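Local coordinates for protein SusD homolog (Bacteroides thetaiotaomicron, PDB 3EHM) that probably binds mucin O-glycans at the cell surface, as a SusD-family lipoprotein involved in the use of these host glycans by a gut symbiont, at residues A[22-26]-A[118-122]; A[99-103]-A[125-129]; A[35-39]-A[131-135]. One frame throughout, in Å; residues are numbered along the deposited sequence.

Contact 1 of 3, residues A[22-26]-A[118-122]; sequences PLKYG and EQAIL
With chi1 at -61°, Y25 carries its ring anti to the carbonyl carbon, which sets the ring against I121 and its hydroxyl against E118. K24 follows another course: its CG sits between the backbone N and the carbonyl carbon (chi1 62°), and the rest of the chain runs out extended until NZ arrives at E118. One oxygen does all the polar work across the contact. E118 OE2 lies in the plane of the Y25 ring, at its edge, 2.9 Å from Y25 OH in a weak hydrogen bond, and K24 NZ forms a salt bridge with the same OE2 at 2.9 Å, whose hydrogen bond is weak too. The lysine charge probably favours the ionised carboxylate, whose other oxygen, OE1, is hydrogen-bonded to S113. Away from this polar end the contact turns apolar. I121 CG2 stands over one ring face of Y25 in a CH-pi contact, 4.0 Å from the centroid, while K24 CG rests against the opposite face. I121 CD1 reaches the ring rim at Y25 CD1, 3.5 Å away, and also meets P22 CB at 3.6 Å. The contact thus joins the 22-26 segment of helix 23-36 to helix 116-140 near the protein surface; I106, I109 and A110 of helix 85-110 pack against Y25 or K24, and the loop residues V185 and M186 close on I121.

Contact 2 of 3, residues A[99-103]-A[125-129]; sequences IFLPW and ANIVR
Two antiparallel neighbours of the alpha-helical SusD fold, helices 85-110 and 116-140, pack here through W103 and R129, their local axes 10.8 Å apart and inclined at 171°. The aliphatic part of R129 lies over one face of the indole: R129 CD stands 3.4 Å from the centroid of the W103 five-membered ring, almost on its normal, a close CH-pi contact. A bend at chi3 (72°) then carries the guanidinium across the six-membered ring, where R129 CZ lies 4.5 Å from that ring's centroid in a cation-pi interaction. The two planes are 47° apart, so the guanidinium is tilted over the indole, with NH1 its nearest atom, 3.2 Å from W103 CZ2. At the edge of the indole, W103 NE1 donates to N126 OD1 at 3.0 Å, meeting the oxygen nearly along the C=O axis and close to the ring plane. N126 ND2 is hydrogen-bonded to E123, which helps fix the amide's rotation. A leucine in place of W103 would probably leave N126 OD1 without its indole donor and R129 without the aromatic face beneath its chain. Farther along, I99 CD1 meets V128 CG1 at 4.2 Å. Y107 stacks on W103 from its own helix. Antiparallel packing of neighbouring helices is the kind of arrangement found in tetratricopeptide-repeat folds, with which SusD-like proteins are classed.

Contact 3 of 3, residues A[35-39]-A[131-135]; sequences RVIPI and IAWLR
R135 and I37 cross at about a right angle, the isoleucine placing CG1 over the centre of the guanidinium, 3.8 Å above its plane. The arginine chain leaves its helix toward the 35-39 segment and bends at chi3 (63°), and chi4 near 79° turns the guanidinium face toward I37. Water 1 lies in the guanidinium plane at its edge. It accepts from R135 NH2 at 2.9 Å and lies 2.7 Å from V36 O, to which it can donate, linking the arginine to the backbone of the 35-39 segment. The charge has a stronger partner in D56, which forms a salt bridge with NH2, so this buried guanidinium is probably held by carboxylate and water together while I37 covers one side. Nearer the helix backbone the side chains of V36, I131 and A132 make an apolar contact. V36 and I131 approach at a slant, joining methyl to methyl through V36 CG1 and I131 CG2, 3.8 Å apart. A132, with only a methyl, lets the two backbones come close: its CB lies 4.0 Å from V36 CA. The 35-39 segment thus packs against helix 116-140. W341 of strand 339-342 touches V36, I37 and I131; I99 of helix 85-110 touches A132; L203 and L207 of helix 197-215 touch I131.

All three contacts share helix 116-140, which they engage in sequence order at 118-122, 125-129 and 131-135. Their partners 22-26, 35-39 and 99-103 all come earlier in the chain, and contacts 1 and 3 reach back across about 90 residues to helix 23-36, their centres about 20 Å apart. Contact 2 joins helix 116-140 to helix 85-110, about 12 Å from contact 1 and 9 Å from contact 3 between centres. Contacts 2 and 3 touch directly: V128 CG1 meets V36 CG2 at 3.5 Å, and I99 packs on W133. The series runs from the partly exposed periphery to the buried interior, tying three helices into one bundle.

Contact 1 of 3, residues A[22-26]-A[118-122]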
# COMPACT_ATOMS: atom_id res chain seq x y z
N PRO A 22 -10.33 2.07 -30.51
CA PRO A 22 -9.82 0.91 -29.74
C PRO A 22 -10.95 0.19 -29.00
O PRO A 22 -10.83 -0.10 -27.81
CB PRO A 22 -8.80 1.46 -28.76
CG PRO A 22 -9.31 2.87 -28.55
CD PRO A 22 -9.78 3.31 -29.95
N LEU A 23 -12.03 -0.10 -29.71
CA LEU A 23 -13.17 -0.80 -29.11
C LEU A 23 -12.80 -2.17 -28.56
O LEU A 23 -13.33 -2.58 -27.53
CB LEU A 23 -14.29 -0.96 -30.14
CG LEU A 23 -15.22 0.24 -30.34
CD1 LEU A 23 -16.06 0.04 -31.60
CD2 LEU A 23 -16.12 0.40 -29.12
N LYS A 24 -11.90 -2.87 -29.23
CA LYS A 24 -11.50 -4.20 -28.78
C LYS A 24 -10.70 -4.24 -27.48
O LYS A 24 -10.60 -5.29 -26.85
CB LYS A 24 -10.71 -4.92 -29.88
CG LYS A 24 -9.42 -4.24 -30.28
CD LYS A 24 -8.80 -4.95 -31.47
CE LYS A 24 -7.57 -4.22 -31.98
NZ LYS A 24 -7.00 -4.88 -33.19
N TYR A 25 -10.15 -3.10 -27.08
CA TYR A 25 -9.35 -3.02 -25.86
C TYR A 25 -10.08 -2.40 -24.67
O TYR A 25 -9.74 -2.67 -23.52
CB TYR A 25 -8.08 -2.20 -26.11
CG TYR A 25 -7.16 -2.76 -27.16
CD1 TYR A 25 -6.95 -2.10 -28.37
CD2 TYR A 25 -6.47 -3.96 -26.94
CE1 TYR A 25 -6.08 -2.62 -29.34
CE2 TYR A 25 -5.61 -4.48 -27.89
CZ TYR A 25 -5.42 -3.81 -29.09
OH TYR A 25 -4.56 -4.34 -30.02
N GLY A 26 -11.07 -1.56 -24.96
CA GLY A 26 -11.82 -0.86 -23.93
C GLY A 26 -12.30 -1.57 -22.68
O GLY A 26 -11.87 -1.22 -21.57
N GLU A 118 -1.46 1.06 -31.21
CA GLU A 118 -1.74 -0.20 -30.54
C GLU A 118 -0.59 -0.57 -29.62
O GLU A 118 -0.79 -1.15 -28.55
CB GLU A 118 -1.96 -1.33 -31.55
CG GLU A 118 -3.27 -1.24 -32.29
CD GLU A 118 -3.80 -2.61 -32.68
OE1 GLU A 118 -3.02 -3.43 -33.21
OE2 GLU A 118 -5.00 -2.87 -32.44
N GLN A 119 0.63 -0.23 -30.03
CA GLN A 119 1.81 -0.50 -29.21
C GLN A 119 1.69 0.31 -27.92
O GLN A 119 2.05 -0.16 -26.84
CB GLN A 119 3.09 -0.07 -29.94
CG GLN A 119 3.45 -0.91 -31.15
CD GLN A 119 4.65 -0.35 -31.88
OE1 GLN A 119 5.36 0.53 -31.38
NE2 GLN A 119 4.90 -0.86 -33.09
N ALA A 120 1.19 1.54 -28.06
CA ALA A 120 1.01 2.44 -26.93
C ALA A 120 -0.03 1.89 -25.97
O ALA A 120 0.12 1.98 -24.75
CB ALA A 120 0.57 3.82 -27.44
N ILE A 121 -1.10 1.32 -26.52
CA ILE A 121 -2.15 0.74 -25.71
C ILE A 121 -1.57 -0.38 -24.86
O ILE A 121 -1.81 -0.46 -23.66
CB ILE A 121 -3.29 0.18 -26.58
CG1 ILE A 121 -4.14 1.34 -27.12
CG2 ILE A 121 -4.14 -0.80 -25.78
CD1 ILE A 121 -5.28 0.90 -28.01
N LEU A 122 -0.79 -1.25 -25.50
CA LEU A 122 -0.17 -2.37 -24.79
C LEU A 122 0.76 -1.89 -23.69
O LEU A 122 0.75 -2.43 -22.58
CB LEU A 122 0.60 -3.27 -25.77
CG LEU A 122 1.43 -4.41 -25.15
CD1 LEU A 122 0.53 -5.30 -24.32
CD2 LEU A 122 2.10 -5.21 -26.24

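Contact 2 of 3, residues A[99-103]-A[125-129]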
# COMPACT_ATOMS: atom_id res chain seq x y z
N ILE A 99 -6.40 -9.66 -12.55
CA ILE A 99 -5.93 -8.71 -13.56
C ILE A 99 -5.17 -9.42 -14.69
O ILE A 99 -5.08 -8.90 -15.80
CB ILE A 99 -5.06 -7.61 -12.91
CG1 ILE A 99 -4.92 -6.43 -13.88
CG2 ILE A 99 -3.69 -8.16 -12.54
CD1 ILE A 99 -4.27 -5.21 -13.26
N PHE A 100 -4.65 -10.61 -14.42
CA PHE A 100 -3.93 -11.38 -15.44
C PHE A 100 -4.83 -11.67 -16.63
O PHE A 100 -4.40 -11.56 -17.78
CB PHE A 100 -3.44 -12.72 -14.88
CG PHE A 100 -2.76 -13.59 -15.91
CD1 PHE A 100 -1.42 -13.40 -16.23
CD2 PHE A 100 -3.48 -14.58 -16.59
CE1 PHE A 100 -0.80 -14.18 -17.21
CE2 PHE A 100 -2.86 -15.37 -17.57
CZ PHE A 100 -1.52 -15.16 -17.88
N LEU A 101 -6.07 -12.05 -16.34
CA LEU A 101 -7.05 -12.38 -17.38
C LEU A 101 -7.18 -11.34 -18.48
O LEU A 101 -6.83 -11.61 -19.64
CB LEU A 101 -8.42 -12.65 -16.75
CG LEU A 101 -8.72 -14.06 -16.24
CD1 LEU A 101 -8.72 -15.03 -17.42
CD2 LEU A 101 -7.70 -14.48 -15.20
N PRO A 102 -7.70 -10.15 -18.15
CA PRO A 102 -7.84 -9.13 -19.20
C PRO A 102 -6.50 -8.68 -19.80
O PRO A 102 -6.43 -8.35 -20.99
CB PRO A 102 -8.58 -8.00 -18.48
CG PRO A 102 -8.11 -8.13 -17.07
CD PRO A 102 -8.14 -9.62 -16.85
N TRP A 103 -5.45 -8.65 -19.00
CA TRP A 103 -4.15 -8.23 -19.53
C TRP A 103 -3.69 -9.20 -20.61
O TRP A 103 -3.21 -8.79 -21.66
CB TRP A 103 -3.07 -8.19 -18.45
CG TRP A 103 -1.71 -7.93 -19.06
CD1 TRP A 103 -1.20 -6.72 -19.46
CD2 TRP A 103 -0.76 -8.92 -19.48
NE1 TRP A 103 0.00 -6.90 -20.10
CE2 TRP A 103 0.30 -8.24 -20.13
CE3 TRP A 103 -0.70 -10.31 -19.38
CZ2 TRP A 103 1.40 -8.90 -20.67
CZ3 TRP A 103 0.40 -10.98 -19.92
CH2 TRP A 103 1.43 -10.27 -20.56
N ALA A 125 -1.19 -0.67 -20.85
CA ALA A 125 -1.73 -1.84 -20.17
C ALA A 125 -0.62 -2.48 -19.33
O ALA A 125 -0.87 -2.99 -18.23
CB ALA A 125 -2.26 -2.84 -21.19
N ASN A 126 0.61 -2.45 -19.84
CA ASN A 126 1.74 -3.02 -19.12
C ASN A 126 2.02 -2.24 -17.82
O ASN A 126 2.37 -2.83 -16.80
CB ASN A 126 3.00 -3.03 -20.00
CG ASN A 126 2.98 -4.13 -21.05
OD1 ASN A 126 2.25 -5.12 -20.91
ND2 ASN A 126 3.79 -3.99 -22.10
N ILE A 127 1.86 -0.93 -17.86
CA ILE A 127 2.08 -0.11 -16.67
C ILE A 127 1.04 -0.47 -15.61
O ILE A 127 1.37 -0.70 -14.44
CB ILE A 127 1.98 1.39 -16.98
CG1 ILE A 127 3.12 1.80 -17.92
CG2 ILE A 127 2.03 2.21 -15.68
CD1 ILE A 127 3.02 3.23 -18.43
N VAL A 128 -0.23 -0.53 -16.01
CA VAL A 128 -1.30 -0.88 -15.09
C VAL A 128 -1.06 -2.27 -14.51
O VAL A 128 -1.25 -2.50 -13.32
CB VAL A 128 -2.68 -0.84 -15.78
CG1 VAL A 128 -3.76 -1.33 -14.84
CG2 VAL A 128 -2.99 0.58 -16.23
N ARG A 129 -0.63 -3.20 -15.36
CA ARG A 129 -0.36 -4.56 -14.91
C ARG A 129 0.76 -4.56 -13.87
O ARG A 129 0.67 -5.23 -12.83
CB ARG A 129 0.06 -5.45 -16.08
CG ARG A 129 0.23 -6.91 -15.70
CD ARG A 129 1.07 -7.67 -16.71
NE ARG A 129 2.48 -7.30 -16.63
CZ ARG A 129 3.45 -7.93 -17.27
NH1 ARG A 129 3.17 -8.98 -18.04
NH2 ARG A 129 4.71 -7.54 -17.13

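Contact 3 of 3, residues A[35-39]-A[131-135]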
# COMPACT_ATOMS: atom_id res chain seq x y z
N ARG A 35 -9.10 -3.48 -11.12
CA ARG A 35 -8.47 -4.60 -10.41
C ARG A 35 -7.18 -4.27 -9.65
O ARG A 35 -6.83 -4.97 -8.71
CB ARG A 35 -8.17 -5.74 -11.38
CG ARG A 35 -9.40 -6.37 -12.01
CD ARG A 35 -10.24 -7.08 -10.97
NE ARG A 35 -11.38 -7.76 -11.59
CZ ARG A 35 -12.18 -8.60 -10.96
NH1 ARG A 35 -11.98 -8.87 -9.68
NH2 ARG A 35 -13.19 -9.17 -11.61
N VAL A 36 -6.47 -3.23 -10.08
CA VAL A 36 -5.22 -2.85 -9.42
C VAL A 36 -5.44 -2.84 -7.91
O VAL A 36 -4.69 -3.46 -7.15
CB VAL A 36 -4.74 -1.48 -9.91
CG1 VAL A 36 -3.46 -1.07 -9.18
CG2 VAL A 36 -4.50 -1.54 -11.41
N ILE A 37 -6.47 -2.11 -7.49
CA ILE A 37 -6.89 -2.03 -6.10
C ILE A 37 -8.39 -2.22 -6.29
O ILE A 37 -9.06 -1.36 -6.86
CB ILE A 37 -6.60 -0.65 -5.47
CG1 ILE A 37 -5.09 -0.39 -5.46
CG2 ILE A 37 -7.14 -0.62 -4.05
CD1 ILE A 37 -4.70 0.91 -4.78
N PRO A 38 -8.94 -3.35 -5.80
CA PRO A 38 -10.35 -3.73 -5.90
C PRO A 38 -11.41 -2.65 -5.72
O PRO A 38 -11.53 -2.06 -4.65
CB PRO A 38 -10.50 -4.83 -4.85
CG PRO A 38 -9.13 -5.40 -4.75
CD PRO A 38 -8.26 -4.19 -4.80
N ILE A 39 -12.18 -2.42 -6.78
CA ILE A 39 -13.27 -1.46 -6.77
C ILE A 39 -14.16 -1.80 -7.96
O ILE A 39 -13.68 -2.33 -8.97
CB ILE A 39 -12.77 -0.00 -6.90
CG1 ILE A 39 -13.94 0.96 -6.67
CG2 ILE A 39 -12.15 0.22 -8.26
CD1 ILE A 39 -13.51 2.40 -6.47
N ILE A 131 1.78 -2.10 -11.89
CA ILE A 131 1.45 -1.45 -10.63
C ILE A 131 0.75 -2.50 -9.76
O ILE A 131 0.97 -2.58 -8.56
CB ILE A 131 0.49 -0.27 -10.81
CG1 ILE A 131 1.17 0.84 -11.60
CG2 ILE A 131 0.06 0.26 -9.44
CD1 ILE A 131 0.24 1.98 -11.95
N ALA A 132 -0.10 -3.30 -10.40
CA ALA A 132 -0.83 -4.34 -9.68
C ALA A 132 0.10 -5.47 -9.23
O ALA A 132 0.03 -5.92 -8.08
CB ALA A 132 -1.93 -4.91 -10.56
N TRP A 133 0.98 -5.93 -10.12
CA TRP A 133 1.88 -7.02 -9.76
C TRP A 133 3.01 -6.61 -8.84
O TRP A 133 3.69 -7.47 -8.28
CB TRP A 133 2.40 -7.71 -11.02
CG TRP A 133 1.32 -8.49 -11.72
CD1 TRP A 133 0.01 -8.62 -11.32
CD2 TRP A 133 1.45 -9.26 -12.92
NE1 TRP A 133 -0.67 -9.43 -12.20
CE2 TRP A 133 0.19 -9.84 -13.19
CE3 TRP A 133 2.52 -9.53 -13.79
CZ2 TRP A 133 -0.04 -10.66 -14.30
CZ3 TRP A 133 2.30 -10.35 -14.89
CH2 TRP A 133 1.03 -10.90 -15.13
N LEU A 134 3.23 -5.30 -8.69
CA LEU A 134 4.24 -4.83 -7.76
C LEU A 134 3.68 -5.17 -6.38
O LEU A 134 4.40 -5.57 -5.48
CB LEU A 134 4.44 -3.31 -7.88
CG LEU A 134 5.34 -2.68 -6.81
CD1 LEU A 134 6.70 -3.38 -6.78
CD2 LEU A 134 5.52 -1.19 -7.10
N ARG A 135 2.36 -5.03 -6.24
CA ARG A 135 1.69 -5.36 -4.99
C ARG A 135 1.78 -6.87 -4.78
O ARG A 135 2.05 -7.35 -3.68
CB ARG A 135 0.21 -4.95 -5.05
CG ARG A 135 -0.04 -3.45 -4.94
CD ARG A 135 -1.37 -3.08 -5.59
NE ARG A 135 -2.54 -3.68 -4.95
CZ ARG A 135 -3.10 -3.23 -3.83
NH1 ARG A 135 -2.59 -2.17 -3.21
NH2 ARG A 135 -4.18 -3.82 -3.35
O HOH W 1 -5.07 -5.58 -5.53